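Local coordinates for amine oxidase (Emericella nidulans, PDB 3PGB), which is a copper amine oxidase that carries a copper ion and a topaquinone cofactor and probably oxidises primary amines, at residues S398-D403 with S633-A638; Y454-H459 with T468-F473; L382-A387 with T657-Y662; E552-V557 with L576-I581; A638-E643 with P671-T676. All blocks are in the same frame, centred on the assembly; numbering follows the deposited sequence.

Contact 1 (S398-D403 with S633-A638)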
# COMPACT_ATOMS: atom_id res chain seq x y z
N SER A 398 25.67 -7.72 -16.11
CA SER A 398 26.61 -7.84 -15.00
C SER A 398 26.38 -6.85 -13.86
O SER A 398 26.97 -7.01 -12.80
CB SER A 398 28.04 -7.64 -15.52
OG SER A 398 28.35 -8.60 -16.52
N VAL A 399 25.54 -5.83 -14.06
CA VAL A 399 25.34 -4.83 -13.02
C VAL A 399 24.55 -5.41 -11.83
O VAL A 399 23.46 -5.95 -11.99
CB VAL A 399 24.63 -3.55 -13.52
CG1 VAL A 399 24.25 -2.66 -12.36
CG2 VAL A 399 25.52 -2.79 -14.47
N ALA A 400 25.15 -5.30 -10.65
CA ALA A 400 24.49 -5.63 -9.40
C ALA A 400 24.97 -4.63 -8.35
O ALA A 400 25.83 -4.95 -7.53
CB ALA A 400 24.78 -7.06 -8.99
N TYR A 401 24.42 -3.42 -8.40
CA TYR A 401 24.83 -2.35 -7.49
C TYR A 401 24.53 -2.69 -6.04
O TYR A 401 23.45 -3.18 -5.72
CB TYR A 401 24.13 -1.02 -7.84
CG TYR A 401 24.58 -0.39 -9.14
CD1 TYR A 401 25.91 -0.07 -9.36
CD2 TYR A 401 23.67 -0.09 -10.14
CE1 TYR A 401 26.32 0.51 -10.53
CE2 TYR A 401 24.07 0.49 -11.33
CZ TYR A 401 25.41 0.78 -11.51
OH TYR A 401 25.84 1.36 -12.69
N LEU A 402 25.50 -2.42 -5.18
CA LEU A 402 25.33 -2.46 -3.75
C LEU A 402 25.67 -1.05 -3.28
O LEU A 402 26.84 -0.67 -3.21
CB LEU A 402 26.25 -3.51 -3.13
CG LEU A 402 25.89 -4.96 -3.49
CD1 LEU A 402 27.04 -5.91 -3.20
CD2 LEU A 402 24.61 -5.41 -2.78
N ASP A 403 24.63 -0.27 -2.99
CA ASP A 403 24.75 1.19 -2.90
C ASP A 403 25.56 1.76 -1.74
O ASP A 403 26.01 2.90 -1.81
CB ASP A 403 23.36 1.84 -2.91
CG ASP A 403 22.76 1.94 -4.30
OD1 ASP A 403 23.53 2.16 -5.27
OD2 ASP A 403 21.52 1.83 -4.42
N SER A 633 25.39 -14.93 -10.51
CA SER A 633 26.78 -14.91 -10.94
C SER A 633 27.42 -13.55 -10.66
O SER A 633 28.63 -13.46 -10.45
CB SER A 633 26.89 -15.24 -12.44
OG SER A 633 26.46 -16.57 -12.71
N ASN A 634 26.62 -12.48 -10.67
CA ASN A 634 27.12 -11.15 -10.36
C ASN A 634 27.54 -10.99 -8.90
O ASN A 634 28.56 -10.38 -8.59
CB ASN A 634 26.06 -10.09 -10.64
CG ASN A 634 25.76 -9.92 -12.11
OD1 ASN A 634 26.44 -10.48 -12.97
ND2 ASN A 634 24.74 -9.13 -12.41
N LEU A 635 26.71 -11.54 -8.01
CA LEU A 635 26.85 -11.30 -6.58
C LEU A 635 27.76 -12.29 -5.90
O LEU A 635 28.53 -11.92 -5.02
CB LEU A 635 25.47 -11.33 -5.91
CG LEU A 635 24.57 -10.12 -6.14
CD1 LEU A 635 23.29 -10.29 -5.35
CD2 LEU A 635 25.29 -8.84 -5.75
N VAL A 636 27.64 -13.56 -6.28
CA VAL A 636 28.32 -14.65 -5.59
C VAL A 636 27.90 -14.60 -4.10
O VAL A 636 26.73 -14.82 -3.80
CB VAL A 636 29.84 -14.61 -5.84
CG1 VAL A 636 30.52 -15.85 -5.26
CG2 VAL A 636 30.11 -14.53 -7.33
N HIS A 637 28.82 -14.28 -3.19
CA HIS A 637 28.47 -14.27 -1.76
C HIS A 637 28.17 -12.86 -1.21
O HIS A 637 27.97 -12.70 0.00
CB HIS A 637 29.59 -14.92 -0.93
CG HIS A 637 29.86 -16.35 -1.28
ND1 HIS A 637 28.89 -17.33 -1.18
CD2 HIS A 637 30.98 -16.97 -1.70
CE1 HIS A 637 29.41 -18.49 -1.54
NE2 HIS A 637 30.68 -18.30 -1.86
N ALA A 638 28.10 -11.86 -2.09
CA ALA A 638 28.11 -10.44 -1.68
C ALA A 638 26.79 -9.88 -1.11
O ALA A 638 26.80 -8.83 -0.46
CB ALA A 638 28.58 -9.57 -2.84

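Contact 2 (Y454-H459 with T468-F473)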
# COMPACT_ATOMS: atom_id res chain seq x y z
N TYR A 454 -7.72 9.84 4.79
CA TYR A 454 -8.77 8.96 5.31
C TYR A 454 -8.69 8.95 6.84
O TYR A 454 -7.61 9.07 7.39
CB TYR A 454 -8.59 7.53 4.75
CG TYR A 454 -7.33 6.83 5.23
CD1 TYR A 454 -6.13 6.95 4.54
CD2 TYR A 454 -7.34 6.04 6.38
CE1 TYR A 454 -4.97 6.31 4.98
CE2 TYR A 454 -6.19 5.41 6.83
CZ TYR A 454 -5.01 5.54 6.13
OH TYR A 454 -3.88 4.90 6.57
N PRO A 455 -9.83 8.77 7.52
CA PRO A 455 -9.85 8.78 8.98
C PRO A 455 -9.25 7.51 9.56
O PRO A 455 -9.11 6.52 8.85
CB PRO A 455 -11.34 8.86 9.30
CG PRO A 455 -11.99 8.14 8.20
CD PRO A 455 -11.15 8.42 6.97
N MET A 456 -8.90 7.55 10.84
CA MET A 456 -8.37 6.38 11.54
C MET A 456 -9.45 5.31 11.75
O MET A 456 -9.23 4.12 11.52
CB MET A 456 -7.80 6.81 12.90
CG MET A 456 -7.36 5.68 13.83
SD MET A 456 -5.75 5.01 13.38
CE MET A 456 -6.20 4.16 11.90
N ALA A 457 -10.63 5.75 12.19
CA ALA A 457 -11.72 4.84 12.53
C ALA A 457 -13.06 5.55 12.45
O ALA A 457 -13.14 6.78 12.52
CB ALA A 457 -11.50 4.27 13.93
N ARG A 458 -14.13 4.77 12.29
CA ARG A 458 -15.47 5.33 12.26
C ARG A 458 -16.49 4.27 12.57
O ARG A 458 -16.18 3.08 12.48
CB ARG A 458 -15.79 5.90 10.88
CG ARG A 458 -16.10 4.85 9.84
CD ARG A 458 -16.31 5.44 8.44
NE ARG A 458 -17.04 6.71 8.46
CZ ARG A 458 -18.33 6.84 8.74
NH1 ARG A 458 -19.09 5.78 9.04
NH2 ARG A 458 -18.87 8.05 8.73
N HIS A 459 -17.69 4.71 12.93
CA HIS A 459 -18.86 3.85 12.90
C HIS A 459 -20.16 4.64 12.89
O HIS A 459 -20.36 5.53 13.72
CB HIS A 459 -18.88 2.88 14.07
CG HIS A 459 -20.04 1.94 14.02
ND1 HIS A 459 -20.25 1.08 12.97
CD2 HIS A 459 -21.07 1.74 14.88
CE1 HIS A 459 -21.35 0.38 13.19
NE2 HIS A 459 -21.86 0.76 14.34
N THR A 468 -12.73 9.17 14.02
CA THR A 468 -11.44 9.58 14.56
C THR A 468 -10.51 9.94 13.40
O THR A 468 -10.44 9.20 12.42
CB THR A 468 -10.77 8.45 15.37
OG1 THR A 468 -11.63 8.05 16.44
CG2 THR A 468 -9.45 8.91 15.95
N LYS A 469 -9.82 11.06 13.51
CA LYS A 469 -8.89 11.48 12.47
C LYS A 469 -7.64 10.60 12.48
O LYS A 469 -7.29 10.04 13.52
CB LYS A 469 -8.48 12.94 12.64
CG LYS A 469 -9.62 13.95 12.51
CD LYS A 469 -9.10 15.37 12.23
CE LYS A 469 -9.36 15.81 10.79
NZ LYS A 469 -8.83 14.88 9.76
N ASN A 470 -6.99 10.48 11.33
CA ASN A 470 -5.73 9.76 11.21
C ASN A 470 -4.58 10.76 11.06
O ASN A 470 -4.15 11.08 9.94
CB ASN A 470 -5.78 8.79 10.02
CG ASN A 470 -4.53 7.94 9.89
OD1 ASN A 470 -3.72 7.85 10.81
ND2 ASN A 470 -4.37 7.31 8.74
N VAL A 471 -4.10 11.25 12.19
CA VAL A 471 -2.96 12.15 12.21
C VAL A 471 -1.72 11.34 12.58
O VAL A 471 -1.68 10.71 13.64
CB VAL A 471 -3.16 13.31 13.20
CG1 VAL A 471 -1.97 14.26 13.14
CG2 VAL A 471 -4.45 14.04 12.90
N TYR A 472 -0.71 11.36 11.70
CA TYR A 472 0.49 10.56 11.89
C TYR A 472 1.78 11.38 11.71
O TYR A 472 1.77 12.44 11.09
CB TYR A 472 0.49 9.36 10.94
CG TYR A 472 0.54 9.69 9.46
CD1 TYR A 472 1.75 9.71 8.78
CD2 TYR A 472 -0.61 9.96 8.74
CE1 TYR A 472 1.81 10.02 7.42
CE2 TYR A 472 -0.57 10.26 7.40
CZ TYR A 472 0.64 10.29 6.74
OH TYR A 472 0.68 10.58 5.40
N PHE A 473 2.88 10.85 12.26
CA PHE A 473 4.19 11.52 12.23
C PHE A 473 5.15 10.81 11.27
O PHE A 473 5.19 9.59 11.22
CB PHE A 473 4.77 11.54 13.64
CG PHE A 473 6.04 12.33 13.76
CD1 PHE A 473 6.00 13.70 13.92
CD2 PHE A 473 7.27 11.69 13.75
CE1 PHE A 473 7.17 14.43 14.04
CE2 PHE A 473 8.44 12.41 13.88
CZ PHE A 473 8.40 13.79 14.03

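Contact 3 (L382-A387 with T657-Y662)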
# COMPACT_ATOMS: atom_id res chain seq x y z
N LEU A 382 18.19 1.23 7.45
CA LEU A 382 18.65 0.69 6.16
C LEU A 382 20.01 0.01 6.33
O LEU A 382 20.88 0.49 7.06
CB LEU A 382 18.75 1.80 5.12
CG LEU A 382 19.22 1.42 3.71
CD1 LEU A 382 18.36 0.30 3.11
CD2 LEU A 382 19.21 2.66 2.81
N GLN A 383 20.17 -1.13 5.68
CA GLN A 383 21.40 -1.91 5.78
C GLN A 383 22.16 -1.96 4.46
O GLN A 383 23.39 -1.87 4.46
CB GLN A 383 21.06 -3.32 6.24
CG GLN A 383 20.57 -3.36 7.66
CD GLN A 383 21.65 -3.00 8.62
OE1 GLN A 383 22.61 -3.75 8.78
NE2 GLN A 383 21.53 -1.84 9.25
N GLU A 384 21.43 -2.10 3.35
CA GLU A 384 22.02 -2.05 2.02
C GLU A 384 20.90 -1.97 0.97
O GLU A 384 19.75 -2.34 1.26
CB GLU A 384 22.89 -3.30 1.79
CG GLU A 384 23.60 -3.40 0.45
CD GLU A 384 24.63 -2.31 0.26
OE1 GLU A 384 24.24 -1.16 -0.05
OE2 GLU A 384 25.83 -2.60 0.39
N ALA A 385 21.23 -1.49 -0.22
CA ALA A 385 20.29 -1.47 -1.34
C ALA A 385 20.91 -2.20 -2.52
O ALA A 385 22.04 -1.91 -2.92
CB ALA A 385 19.95 -0.04 -1.74
N LEU A 386 20.17 -3.15 -3.09
CA LEU A 386 20.63 -3.88 -4.26
C LEU A 386 19.88 -3.40 -5.49
O LEU A 386 18.67 -3.18 -5.44
CB LEU A 386 20.43 -5.39 -4.06
CG LEU A 386 20.66 -6.32 -5.25
CD1 LEU A 386 22.00 -6.05 -5.90
CD2 LEU A 386 20.57 -7.77 -4.81
N ALA A 387 20.62 -3.21 -6.59
CA ALA A 387 20.04 -2.97 -7.90
C ALA A 387 20.62 -4.01 -8.86
O ALA A 387 21.67 -3.79 -9.48
CB ALA A 387 20.35 -1.57 -8.38
N THR A 657 25.58 -5.31 11.33
CA THR A 657 25.09 -5.00 9.99
C THR A 657 25.00 -6.26 9.14
O THR A 657 25.80 -7.16 9.29
CB THR A 657 26.05 -4.01 9.27
OG1 THR A 657 27.31 -4.65 9.02
CG2 THR A 657 26.28 -2.76 10.10
N SER A 658 24.03 -6.30 8.23
CA SER A 658 23.90 -7.41 7.29
C SER A 658 24.85 -7.28 6.10
O SER A 658 24.99 -8.23 5.32
CB SER A 658 22.47 -7.53 6.78
OG SER A 658 22.04 -6.33 6.17
N ALA A 659 25.47 -6.12 5.93
CA ALA A 659 26.38 -5.88 4.81
C ALA A 659 27.64 -5.12 5.21
O ALA A 659 27.84 -4.75 6.37
CB ALA A 659 25.65 -5.14 3.71
N HIS A 660 28.51 -4.93 4.21
CA HIS A 660 29.69 -4.10 4.31
C HIS A 660 29.85 -3.41 2.97
O HIS A 660 29.59 -4.02 1.93
CB HIS A 660 30.91 -4.96 4.60
CG HIS A 660 32.15 -4.17 4.90
ND1 HIS A 660 32.88 -3.54 3.92
CD2 HIS A 660 32.79 -3.94 6.07
CE1 HIS A 660 33.92 -2.94 4.47
NE2 HIS A 660 33.89 -3.16 5.78
N PRO A 661 30.26 -2.12 2.97
CA PRO A 661 30.36 -1.36 1.72
C PRO A 661 31.24 -1.98 0.64
O PRO A 661 30.94 -1.83 -0.54
CB PRO A 661 30.97 -0.03 2.17
CG PRO A 661 30.61 0.10 3.57
CD PRO A 661 30.60 -1.28 4.14
N TYR A 662 32.31 -2.66 1.05
CA TYR A 662 33.26 -3.24 0.11
C TYR A 662 33.07 -4.75 -0.08
O TYR A 662 34.03 -5.44 -0.46
CB TYR A 662 34.71 -2.95 0.54
CG TYR A 662 34.99 -1.50 0.86
CD1 TYR A 662 34.51 -0.48 0.05
CD2 TYR A 662 35.77 -1.16 1.95
CE1 TYR A 662 34.77 0.86 0.34
CE2 TYR A 662 36.03 0.17 2.26
CZ TYR A 662 35.53 1.17 1.45
OH TYR A 662 35.81 2.49 1.75
O HOH W 1 27.57 -4.56 0.43

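Contact 4 (E552-V557 with L576-I581)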
# COMPACT_ATOMS: atom_id res chain seq x y z
N GLU A 552 6.39 -15.88 16.09
CA GLU A 552 5.25 -16.77 15.95
C GLU A 552 4.64 -16.55 14.58
O GLU A 552 4.45 -15.41 14.15
CB GLU A 552 4.19 -16.53 17.02
CG GLU A 552 3.08 -17.59 17.00
CD GLU A 552 2.04 -17.40 18.09
OE1 GLU A 552 1.33 -18.38 18.42
OE2 GLU A 552 1.92 -16.27 18.61
N LEU A 553 4.36 -17.66 13.89
CA LEU A 553 3.66 -17.62 12.61
C LEU A 553 2.22 -18.02 12.89
O LEU A 553 1.96 -19.10 13.41
CB LEU A 553 4.29 -18.58 11.60
CG LEU A 553 5.79 -18.39 11.35
CD1 LEU A 553 6.33 -19.47 10.42
CD2 LEU A 553 6.08 -17.00 10.80
N VAL A 554 1.30 -17.12 12.58
CA VAL A 554 -0.11 -17.38 12.73
C VAL A 554 -0.68 -17.38 11.34
O VAL A 554 -0.64 -16.35 10.65
CB VAL A 554 -0.82 -16.33 13.57
CG1 VAL A 554 -2.32 -16.62 13.63
CG2 VAL A 554 -0.22 -16.30 14.96
N SER A 555 -1.21 -18.53 10.94
CA SER A 555 -1.58 -18.77 9.57
C SER A 555 -3.08 -19.03 9.50
O SER A 555 -3.65 -19.63 10.40
CB SER A 555 -0.79 -19.96 9.05
OG SER A 555 -0.05 -19.60 7.89
N VAL A 556 -3.71 -18.58 8.42
CA VAL A 556 -5.11 -18.89 8.15
C VAL A 556 -5.12 -19.92 7.04
O VAL A 556 -4.66 -19.64 5.94
CB VAL A 556 -5.91 -17.63 7.74
CG1 VAL A 556 -7.36 -17.98 7.48
CG2 VAL A 556 -5.81 -16.57 8.81
N VAL A 557 -5.61 -21.12 7.34
CA VAL A 557 -5.51 -22.26 6.42
C VAL A 557 -6.82 -23.05 6.34
O VAL A 557 -7.57 -23.11 7.31
CB VAL A 557 -4.36 -23.22 6.83
CG1 VAL A 557 -3.02 -22.50 6.76
CG2 VAL A 557 -4.59 -23.78 8.23
N LEU A 576 -6.95 -21.42 12.36
CA LEU A 576 -5.65 -20.82 12.63
C LEU A 576 -4.63 -21.94 12.77
O LEU A 576 -4.91 -22.96 13.40
CB LEU A 576 -5.66 -20.01 13.93
CG LEU A 576 -6.32 -18.63 13.94
CD1 LEU A 576 -6.03 -17.92 15.26
CD2 LEU A 576 -5.84 -17.78 12.77
N GLY A 577 -3.46 -21.75 12.16
CA GLY A 577 -2.34 -22.65 12.36
C GLY A 577 -1.20 -21.91 13.04
O GLY A 577 -0.64 -20.98 12.47
N ARG A 578 -0.86 -22.32 14.26
CA ARG A 578 0.17 -21.62 15.04
C ARG A 578 1.44 -22.44 15.22
O ARG A 578 1.39 -23.63 15.51
CB ARG A 578 -0.36 -21.24 16.41
CG ARG A 578 -1.63 -20.45 16.34
CD ARG A 578 -1.72 -19.49 17.48
NE ARG A 578 -3.10 -19.25 17.86
CZ ARG A 578 -3.47 -18.51 18.90
NH1 ARG A 578 -2.54 -17.92 19.66
NH2 ARG A 578 -4.76 -18.35 19.17
N SER A 579 2.58 -21.77 15.07
CA SER A 579 3.88 -22.38 15.28
C SER A 579 4.89 -21.30 15.64
O SER A 579 4.80 -20.17 15.15
CB SER A 579 4.33 -23.11 14.02
OG SER A 579 4.64 -22.21 12.97
N PHE A 580 5.86 -21.65 16.48
CA PHE A 580 6.97 -20.77 16.80
C PHE A 580 8.19 -21.18 15.99
O PHE A 580 8.44 -22.37 15.82
CB PHE A 580 7.30 -20.84 18.28
CG PHE A 580 6.20 -20.38 19.19
CD1 PHE A 580 5.94 -19.02 19.34
CD2 PHE A 580 5.43 -21.29 19.90
CE1 PHE A 580 4.92 -18.58 20.19
CE2 PHE A 580 4.41 -20.86 20.75
CZ PHE A 580 4.15 -19.50 20.89
N ILE A 581 8.94 -20.21 15.48
CA ILE A 581 10.24 -20.49 14.89
C ILE A 581 11.18 -20.87 16.03
O ILE A 581 11.38 -20.09 16.95
CB ILE A 581 10.80 -19.29 14.09
CG1 ILE A 581 9.96 -19.07 12.84
CG2 ILE A 581 12.26 -19.53 13.71
CD1 ILE A 581 10.43 -17.91 11.98

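Contact 5 (A638-E643 with P671-T676)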
# COMPACT_ATOMS: atom_id res chain seq x y z
N ALA A 638 28.10 -11.86 -2.09
CA ALA A 638 28.11 -10.44 -1.68
C ALA A 638 26.79 -9.88 -1.11
O ALA A 638 26.80 -8.83 -0.46
CB ALA A 638 28.58 -9.57 -2.84
N ALA A 639 25.67 -10.55 -1.37
CA ALA A 639 24.36 -10.06 -0.93
C ALA A 639 23.39 -11.21 -0.66
O ALA A 639 22.34 -11.32 -1.29
CB ALA A 639 23.79 -9.13 -1.98
N HIS A 640 23.75 -12.07 0.30
CA HIS A 640 22.91 -13.23 0.62
C HIS A 640 21.61 -12.86 1.34
O HIS A 640 20.71 -13.68 1.46
CB HIS A 640 23.68 -14.25 1.45
CG HIS A 640 24.56 -15.14 0.64
ND1 HIS A 640 24.08 -15.95 -0.36
CD2 HIS A 640 25.89 -15.38 0.71
CE1 HIS A 640 25.07 -16.64 -0.88
NE2 HIS A 640 26.19 -16.31 -0.25
N TRP A 641 21.55 -11.63 1.84
CA TRP A 641 20.35 -11.12 2.50
C TRP A 641 19.22 -10.87 1.50
O TRP A 641 18.05 -10.80 1.89
CB TRP A 641 20.66 -9.83 3.26
CG TRP A 641 21.39 -8.83 2.42
CD1 TRP A 641 22.73 -8.63 2.39
CD2 TRP A 641 20.82 -7.94 1.46
NE1 TRP A 641 23.04 -7.65 1.48
CE2 TRP A 641 21.88 -7.21 0.89
CE3 TRP A 641 19.52 -7.67 1.04
CZ2 TRP A 641 21.68 -6.23 -0.07
CZ3 TRP A 641 19.32 -6.70 0.08
CH2 TRP A 641 20.39 -5.99 -0.47
N ALA A 642 19.56 -10.73 0.23
CA ALA A 642 18.57 -10.45 -0.81
C ALA A 642 17.72 -11.66 -1.19
O ALA A 642 16.81 -11.53 -2.00
CB ALA A 642 19.25 -9.89 -2.05
N GLU A 643 18.00 -12.83 -0.62
CA GLU A 643 17.40 -14.07 -1.10
C GLU A 643 16.05 -14.45 -0.48
O GLU A 643 15.40 -15.38 -0.96
CB GLU A 643 18.38 -15.22 -0.93
CG GLU A 643 19.72 -14.97 -1.63
CD GLU A 643 20.72 -16.08 -1.45
OE1 GLU A 643 20.40 -17.09 -0.76
OE2 GLU A 643 21.83 -15.95 -2.00
N PRO A 671 33.68 -9.06 3.36
CA PRO A 671 33.77 -8.77 4.79
C PRO A 671 32.59 -9.31 5.59
O PRO A 671 32.79 -10.02 6.58
CB PRO A 671 33.81 -7.24 4.83
CG PRO A 671 34.55 -6.88 3.60
CD PRO A 671 34.14 -7.91 2.56
N VAL A 672 31.37 -9.00 5.15
CA VAL A 672 30.16 -9.55 5.76
C VAL A 672 29.46 -10.47 4.76
O VAL A 672 28.94 -10.02 3.74
CB VAL A 672 29.19 -8.46 6.26
CG1 VAL A 672 28.00 -9.10 6.96
CG2 VAL A 672 29.91 -7.51 7.19
N ASP A 673 29.47 -11.76 5.07
CA ASP A 673 28.75 -12.76 4.34
C ASP A 673 27.54 -13.12 5.21
O ASP A 673 27.65 -13.87 6.18
CB ASP A 673 29.66 -13.97 4.11
CG ASP A 673 28.98 -15.09 3.34
OD1 ASP A 673 27.75 -15.26 3.48
OD2 ASP A 673 29.71 -15.82 2.62
N PHE A 674 26.39 -12.55 4.85
CA PHE A 674 25.16 -12.71 5.63
C PHE A 674 24.80 -14.19 5.86
O PHE A 674 24.30 -14.53 6.93
CB PHE A 674 23.99 -11.97 4.95
CG PHE A 674 22.75 -11.89 5.79
CD1 PHE A 674 22.71 -11.08 6.92
CD2 PHE A 674 21.61 -12.61 5.45
CE1 PHE A 674 21.56 -11.00 7.70
CE2 PHE A 674 20.46 -12.53 6.23
CZ PHE A 674 20.44 -11.73 7.35
N SER A 675 25.09 -15.06 4.90
CA SER A 675 24.82 -16.51 5.05
C SER A 675 25.35 -17.11 6.35
O SER A 675 24.73 -17.99 6.93
CB SER A 675 25.41 -17.32 3.89
OG SER A 675 24.55 -17.26 2.78
N THR A 676 26.51 -16.61 6.79
CA THR A 676 27.23 -17.17 7.93
C THR A 676 26.58 -16.81 9.27
O THR A 676 26.96 -17.35 10.30
CB THR A 676 28.71 -16.70 7.93
OG1 THR A 676 28.78 -15.30 8.22
CG2 THR A 676 29.38 -16.97 6.57
O HOH W 2 25.99 -11.74 1.88
O HOH W 3 22.17 -17.43 1.28

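Contact 1 (S398-D403 with S633-A638)
A400 and L402, two residues apart on the short strand 400-402, both direct their side chains at the loop 633-638 and make the apolar part of this contact. The methyl of A400 is met by one branch of L635, with A400 CB 3.7 Å from L635 CD2. It also lies against the first carbon of N634, CB to CB at 3.7 Å. L402 touches through a single methyl, its CD1 lying 4.0 Å from A638 CB and 4.3 Å from L635 CD2. L635 has CG anti to its carbonyl carbon (chi1 -75°), which swings CD2 in between A400 and L402 although the side chain sets off to one side of the strand. A type II' turn from L635 to A638, closed by A638 N to L635 O at 3.0 Å, folds the loop so that A638 also faces the strand.

The polar part is the amide of N634 alongside the backbone of S398. N634 ND2 comes within 3.1 Å of S398 O at an angle too poor for a hydrogen bond, and bonds instead to the carbonyl of S397. S398 OG is engaged by P394 and W228. Just before N634, S633 OG hydrogen-bonds to N572 of the second subunit.

With no clear hydrogen bond crossing between the segments, buried methyl contacts hold this loop against the strand that leads into D403, the predicted proton acceptor.

Contact 2 (Y454-H459 with T468-F473)
Y454 and N470 are brought together by two very different first torsions. The tyrosine has CG wedged between its backbone N and carbonyl carbon (chi1 66°), which bends the ring back over the opposing chain even though its first bond points away from it. In N470, CG lies opposite the backbone N (chi1 -176°), and the amide extends to meet the phenol end of the ring. ND2 of N470 is 3.2 Å from Y454 CZ, with the amide and ring planes 57° apart, a slanting approach. Behind it, N470 CB presses on the tyrosine carbonyl, 3.2 Å from Y454 O.

The backbone beside this pair forms a classic beta bulge, M456 and A457 both facing T468, at the start of the hairpin of strands 457-460 and 464-479. The hairpin's bonds to the second subunit are consistent with the arms by which copper amine oxidase subunits embrace each other. T468 O receives M456 N at 2.8 Å through a bent bond, and A457 N through a longer, weak one. The return bond, T468 N to A457 O at 2.9 Å, is nearly straight. M456 packs its CB against the opposing chain, 3.3 Å from K469 O and 4.1 Å from T468 CG2.

K469 turns away and pairs with D451. Farther along the hairpin, R458 forms salt bridges to D420 and D485 of the second subunit, and H459 hydrogen-bonds to D249 of the second subunit and to the same D485, which is next to that subunit's topaquinone.

Contact 3 (L382-A387 with T657-Y662)
Q383 and S658 form the tight end of this contact, where strand 374-389 of the enzyme domain's beta-sandwich meets the loop 657-662. The glutamine leaves its backbone toward the loop and then folds at its second torsion (chi2 -68°), which carries the amide oxygen up to the loop backbone. Q383 OE1 accepts S658 N at 3.0 Å, the donor lying in the carbonyl plane and the N-H pointing at the oxygen with an angle of 153°. The same oxygen is pressed against the loop's entry, 3.0 Å from the CA of T657, a partly exposed residue at the rim. In return, S658 OG packs on the aliphatic stem, 3.2 Å from Q383 CB, while its own hydrogen bond goes to N537 on the adjoining strand 532-542.

One residue further on the fit is looser. A659 lays its methyl against the stem of E384, CB to CB at 3.8 Å, but the carboxylate stays clear of the loop backbone. Water bridges the gap here, lying 2.6 Å from E384 OE2 and equally close to H660 O. The residues round this water are buried, so the looser side is still inside the protein. E384 OE1 turns back to its own strand and takes A385 N through its anti lone pair, at 3.0 Å, and S404 binds OE2. H660 is held at its far nitrogen by D148.

One direct bond therefore fixes the loop at Q383, whereas E384 reaches it through water; the side chain of E384, its carboxylate satisfied from several directions, comes within about 4 Å of that of D403, the predicted proton acceptor.

Contact 4 (E552-V557 with L576-I581)
S579 O is approached twice from the opposing strand: L553 N donates to it at 2.8 Å, nearly along the C=O axis, and the CA of E552 adds a CA-H...O contact at 3.5 Å. The bond is returned by S579 N to L553 O. S555 and G577 form the next hydrogen-bonded pair, with G577 N to S555 O at 2.8 Å, giving the regular register of an antiparallel hairpin.

On the face bearing E552, V554 and V556, the glutamate runs out extended beside F580. Its carboxylate is only 17° from the plane of the ring, with E552 CD 3.8 Å from F580 CE1. E552 OE1 rests on the stem of R578, 3.4 Å from R578 CD, but stays 4.1 Å from R578 NH1, beyond a salt bridge; that nitrogen pairs with E612. L576, with CG anti to its carbonyl carbon (chi1 -76°), lays CD2 across the branch of V554, 3.8 Å from V554 CG1, and also touches V556.

Strand 548-562 lies between its hairpin partner 570-580 and strand 597-603, whose T597 and L599 touch L553 on the other face, while V554, V556 and L576 pack against the second subunit.

Contact 5 (A638-E643 with P671-T676)
H640 and S675 make the closest approach of this contact: the serine hydroxyl sits over one face of the imidazole, S675 OG 3.0 Å from H640 CG. D673 reaches the same ring at an oblique angle, its OD1 3.3 Å from H640 CD2. Next to them W641 meets F674 by a CH-pi contact, the tryptophan CB lying over the phenyl face 4.0 Å from its centroid and 23° off the normal. F674 has CG anti to its backbone N (chi1 -170°), which brings this face beneath W641. The backbones do not bond directly; a water accepts from both H640 N, at 2.8 Å, and F674 N, at 3.1 Å.

The contact thus joins the two loops flanking strand 646-650, one before it and one between it and strand 686-698. H640 is positioned by a His-carboxylate hydrogen bond, its ND1 donating to E643 OE2 at 2.8 Å from above the carboxylate plane. A second water donates to E643 OE1 and also hydrogen-bonds with S675 OG. The imidazole's other nitrogen bonds to H637. Across from it, residues 674-676 begin a 3-10 segment, secured where D673 O takes both T676 N and T676 OG1, the latter at 2.7 Å.

Farther out, F674 stands edge-to-face with W691 and meets F677, a calcium-site residue three positions down the chain. W641 O is held by Q647 and N693, and the indole runs inward against E384, L386 and L402.

Contacts 1, 3 and 5 cluster together, 1 and 3 buried and 5 partly so, their centres 9 to 11 Å apart, and touch one another: contacts 1 and 3 through the paired strands 400-402 and 374-389, contacts 1 and 5 through shared A638, contacts 3 and 5 through E384 with W641. There loops are laid on strands or on each other, so the chemistry is methyl packing, single side-chain bonds and bridging waters. Contacts 2 and 4, their centres about 30 Å apart, are partly buried hairpins farther from the chain's centre, built on backbone hydrogen bonds, bulged in one and regular in the other. Both hairpins touch the second subunit, as does contact 1; contacts 3 and 5 do not.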